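Local coordinates for putative capsid protein of prophage (Escherichia coli CFT073, PDB 3BQW) that is of unknown function but probably serves as a major capsid protein, building the shell of a prophage-encoded virus particle, at residues Pro203-Arg215 / Lys251-Ser263. Sequence-based numbering, arbitrary orientation.
Sequences PANVMIMGAEVWR and KGYLGDLALIVYS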
# COMPACT_ATOMS: atom_id res chain seq x y z
N PRO A 203 -8.76 12.38 -18.27
CA PRO A 203 -9.95 11.70 -17.79
C PRO A 203 -9.69 10.88 -16.53
O PRO A 203 -8.65 10.26 -16.39
CB PRO A 203 -10.32 10.76 -18.95
CG PRO A 203 -9.49 11.14 -20.09
CD PRO A 203 -8.31 11.86 -19.57
N ALA A 204 -10.66 10.88 -15.63
CA ALA A 204 -10.66 9.96 -14.51
C ALA A 204 -11.56 8.80 -14.87
O ALA A 204 -12.68 9.00 -15.35
CB ALA A 204 -11.15 10.66 -13.24
N ASN A 205 -11.08 7.58 -14.63
CA ASN A 205 -11.86 6.38 -14.88
C ASN A 205 -12.11 5.53 -13.62
O ASN A 205 -12.70 4.46 -13.69
CB ASN A 205 -11.26 5.56 -16.05
CG ASN A 205 -10.00 4.79 -15.67
OD1 ASN A 205 -9.43 4.99 -14.61
ND2 ASN A 205 -9.57 3.89 -16.57
N VAL A 206 -11.66 6.02 -12.48
CA VAL A 206 -11.90 5.36 -11.20
C VAL A 206 -12.15 6.39 -10.09
O VAL A 206 -11.49 7.42 -10.03
CB VAL A 206 -10.76 4.36 -10.84
CG1 VAL A 206 -9.41 5.07 -10.60
CG2 VAL A 206 -11.19 3.46 -9.67
N MET A 207 -13.18 6.14 -9.28
CA MET A 207 -13.45 6.92 -8.07
C MET A 207 -13.40 5.98 -6.85
O MET A 207 -14.24 5.10 -6.73
CB MET A 207 -14.78 7.68 -8.14
CG MET A 207 -14.99 8.69 -6.98
SD MET A 207 -16.41 9.84 -7.07
CE MET A 207 -17.78 8.78 -7.36
N ILE A 208 -12.37 6.16 -6.01
CA ILE A 208 -12.20 5.42 -4.76
C ILE A 208 -12.64 6.28 -3.57
O ILE A 208 -12.19 7.41 -3.41
CB ILE A 208 -10.75 4.97 -4.57
CG1 ILE A 208 -10.25 4.23 -5.83
CG2 ILE A 208 -10.65 4.06 -3.35
CD1 ILE A 208 -8.83 4.44 -6.15
N MET A 209 -13.57 5.73 -2.77
CA MET A 209 -14.34 6.50 -1.79
C MET A 209 -14.23 5.83 -0.44
O MET A 209 -14.37 4.63 -0.34
CB MET A 209 -15.84 6.45 -2.12
CG MET A 209 -16.26 7.09 -3.37
SD MET A 209 -18.00 6.84 -3.68
CE MET A 209 -17.87 5.50 -4.81
N GLY A 210 -14.06 6.65 0.61
CA GLY A 210 -14.32 6.22 1.97
C GLY A 210 -15.82 5.98 2.18
O GLY A 210 -16.64 6.35 1.33
N ALA A 211 -16.15 5.38 3.33
CA ALA A 211 -17.50 4.92 3.67
C ALA A 211 -18.51 6.03 3.80
O ALA A 211 -19.67 5.87 3.45
CB ALA A 211 -17.46 4.10 5.00
N GLU A 212 -18.06 7.16 4.34
CA GLU A 212 -18.91 8.30 4.57
C GLU A 212 -19.24 8.94 3.23
O GLU A 212 -20.38 9.31 2.98
CB GLU A 212 -18.21 9.26 5.52
CG GLU A 212 -18.90 10.60 5.75
CD GLU A 212 -20.33 10.47 6.18
OE1 GLU A 212 -20.67 9.47 6.86
OE2 GLU A 212 -21.13 11.39 5.85
N VAL A 213 -18.25 9.01 2.33
CA VAL A 213 -18.49 9.46 0.96
C VAL A 213 -19.55 8.61 0.25
O VAL A 213 -20.47 9.15 -0.36
CB VAL A 213 -17.23 9.51 0.09
CG1 VAL A 213 -17.59 9.96 -1.33
CG2 VAL A 213 -16.18 10.42 0.70
N TRP A 214 -19.42 7.30 0.31
CA TRP A 214 -20.37 6.42 -0.34
C TRP A 214 -21.78 6.59 0.23
O TRP A 214 -22.72 6.72 -0.52
CB TRP A 214 -19.92 4.97 -0.25
CG TRP A 214 -20.93 4.00 -0.74
CD1 TRP A 214 -21.52 3.01 -0.01
CD2 TRP A 214 -21.49 3.91 -2.06
NE1 TRP A 214 -22.38 2.29 -0.81
CE2 TRP A 214 -22.39 2.82 -2.06
CE3 TRP A 214 -21.30 4.64 -3.25
CZ2 TRP A 214 -23.11 2.44 -3.19
CZ3 TRP A 214 -22.01 4.26 -4.38
CH2 TRP A 214 -22.91 3.16 -4.34
N ARG A 215 -21.89 6.62 1.56
CA ARG A 215 -23.17 6.87 2.26
C ARG A 215 -23.88 8.14 1.73
O ARG A 215 -25.08 8.12 1.40
CB ARG A 215 -22.89 6.99 3.78
CG ARG A 215 -24.11 7.06 4.68
CD ARG A 215 -23.79 7.53 6.13
NE ARG A 215 -23.40 8.94 6.24
CZ ARG A 215 -24.23 9.99 6.06
NH1 ARG A 215 -25.52 9.80 5.77
NH2 ARG A 215 -23.79 11.24 6.17
N LYS A 251 -18.72 -1.16 -6.70
CA LYS A 251 -20.12 -0.76 -6.68
C LYS A 251 -20.77 -0.69 -8.05
O LYS A 251 -22.00 -0.78 -8.14
CB LYS A 251 -20.25 0.62 -6.00
CG LYS A 251 -19.91 0.61 -4.53
CD LYS A 251 -20.78 -0.39 -3.78
CE LYS A 251 -20.48 -0.34 -2.32
NZ LYS A 251 -21.20 -1.37 -1.57
N GLY A 252 -19.99 -0.51 -9.11
CA GLY A 252 -20.54 -0.30 -10.43
C GLY A 252 -19.88 0.87 -11.12
O GLY A 252 -18.74 1.20 -10.82
N TYR A 253 -20.61 1.49 -12.03
CA TYR A 253 -20.10 2.55 -12.88
C TYR A 253 -21.04 3.75 -12.90
O TYR A 253 -22.25 3.61 -12.70
CB TYR A 253 -19.88 2.05 -14.31
CG TYR A 253 -18.81 0.99 -14.44
CD1 TYR A 253 -17.50 1.32 -14.80
CD2 TYR A 253 -19.10 -0.34 -14.17
CE1 TYR A 253 -16.51 0.33 -14.92
CE2 TYR A 253 -18.13 -1.33 -14.27
CZ TYR A 253 -16.84 -0.99 -14.65
OH TYR A 253 -15.91 -2.00 -14.75
N LEU A 254 -20.44 4.92 -13.11
CA LEU A 254 -21.16 6.17 -13.35
C LEU A 254 -20.64 6.68 -14.68
O LEU A 254 -19.69 7.44 -14.73
CB LEU A 254 -20.88 7.13 -12.19
CG LEU A 254 -21.63 8.44 -12.00
CD1 LEU A 254 -23.17 8.23 -12.07
CD2 LEU A 254 -21.20 9.05 -10.63
N GLY A 255 -21.23 6.21 -15.78
CA GLY A 255 -20.65 6.48 -17.09
C GLY A 255 -19.40 5.63 -17.22
O GLY A 255 -19.47 4.43 -17.03
N ASP A 256 -18.26 6.26 -17.50
CA ASP A 256 -16.99 5.52 -17.62
C ASP A 256 -16.16 5.56 -16.33
O ASP A 256 -14.99 5.19 -16.34
CB ASP A 256 -16.16 5.96 -18.86
CG ASP A 256 -15.82 7.46 -18.89
OD1 ASP A 256 -16.17 8.21 -17.93
OD2 ASP A 256 -15.18 7.88 -19.88
N LEU A 257 -16.79 5.96 -15.23
CA LEU A 257 -16.15 6.08 -13.93
C LEU A 257 -16.49 4.88 -13.06
O LEU A 257 -17.64 4.68 -12.70
CB LEU A 257 -16.65 7.34 -13.25
CG LEU A 257 -15.95 7.87 -12.00
CD1 LEU A 257 -14.54 8.26 -12.35
CD2 LEU A 257 -16.73 9.09 -11.44
N ALA A 258 -15.48 4.08 -12.73
CA ALA A 258 -15.66 2.92 -11.87
C ALA A 258 -15.76 3.40 -10.43
O ALA A 258 -15.06 4.34 -10.04
CB ALA A 258 -14.51 1.93 -12.02
N LEU A 259 -16.60 2.71 -9.66
CA LEU A 259 -16.95 3.13 -8.31
C LEU A 259 -16.52 2.07 -7.31
O LEU A 259 -16.99 0.93 -7.35
CB LEU A 259 -18.46 3.37 -8.19
CG LEU A 259 -19.15 4.34 -9.14
CD1 LEU A 259 -20.67 4.15 -9.00
CD2 LEU A 259 -18.74 5.83 -8.92
N ILE A 260 -15.62 2.46 -6.42
CA ILE A 260 -14.99 1.59 -5.44
C ILE A 260 -15.11 2.26 -4.07
O ILE A 260 -14.73 3.43 -3.90
CB ILE A 260 -13.48 1.35 -5.78
CG1 ILE A 260 -13.30 0.76 -7.20
CG2 ILE A 260 -12.83 0.41 -4.74
CD1 ILE A 260 -11.81 0.41 -7.57
N VAL A 261 -15.67 1.53 -3.12
CA VAL A 261 -15.64 1.91 -1.73
C VAL A 261 -14.52 1.16 -1.04
O VAL A 261 -14.43 -0.05 -1.13
CB VAL A 261 -16.97 1.63 -1.00
CG1 VAL A 261 -16.90 2.08 0.46
CG2 VAL A 261 -18.13 2.31 -1.76
N TYR A 262 -13.66 1.91 -0.35
CA TYR A 262 -12.43 1.38 0.20
C TYR A 262 -12.42 1.61 1.69
O TYR A 262 -12.49 2.72 2.15
CB TYR A 262 -11.26 2.10 -0.46
CG TYR A 262 -9.87 1.72 -0.00
CD1 TYR A 262 -9.28 0.52 -0.40
CD2 TYR A 262 -9.10 2.57 0.74
CE1 TYR A 262 -7.97 0.20 -0.02
CE2 TYR A 262 -7.79 2.25 1.11
CZ TYR A 262 -7.23 1.07 0.72
OH TYR A 262 -5.95 0.75 1.10
N SER A 263 -12.31 0.52 2.44
CA SER A 263 -12.43 0.53 3.90
C SER A 263 -11.23 -0.12 4.59
O SER A 263 -11.32 -0.45 5.76
CB SER A 263 -13.70 -0.22 4.32
OG SER A 263 -14.83 0.29 3.63
O HOH W 1 -13.00 8.76 -18.17
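One face of the W214 indole takes CH-pi contacts from V261 CG2 and K251 CE, both over the five-membered ring; V261 CG2 is only 3.4 Å from W214 CG and K251 CE 3.6 Å from W214 NE1. K251 CG lies over the six-membered ring, and CB and CD pass at its rim. A bend at chi2 (-57°) sends this chain obliquely across the indole, so a lysine's methylenes give apolar packing while its NZ makes a weak hydrogen bond to S249. Y227 meets the same indole edge-to-face. The Y262 ring packs edge-to-face with F31, and I208 CG2 reaches Y262 CB at 3.5 Å.

Strands 206-209 and 257-262 run parallel, their axes 17° apart. M207 and M209 each accept and donate through the backbone: M207 N reaches A258 O at 2.7 Å, and Y262 N reaches M209 O at 2.8 Å. Flexible methionines suit the face they share with L259 and V261; M207 CE, turned by chi3 of 52°, presses on L259 CD2 at 3.5 Å. On the other face V206 and I208 pack on F35 and I260 on L30, while A258 touches F250. At the far end a water bridges A204 O and, weakly, D256 OD2.

G210 sits at the N-cap position of helix 211-218, which lies over one face of this parallel pair in a mixed sheet; antiparallel strand 281-285 flanks 206-209 on its other side, with a classic bulge where N205 and V206 both face G285.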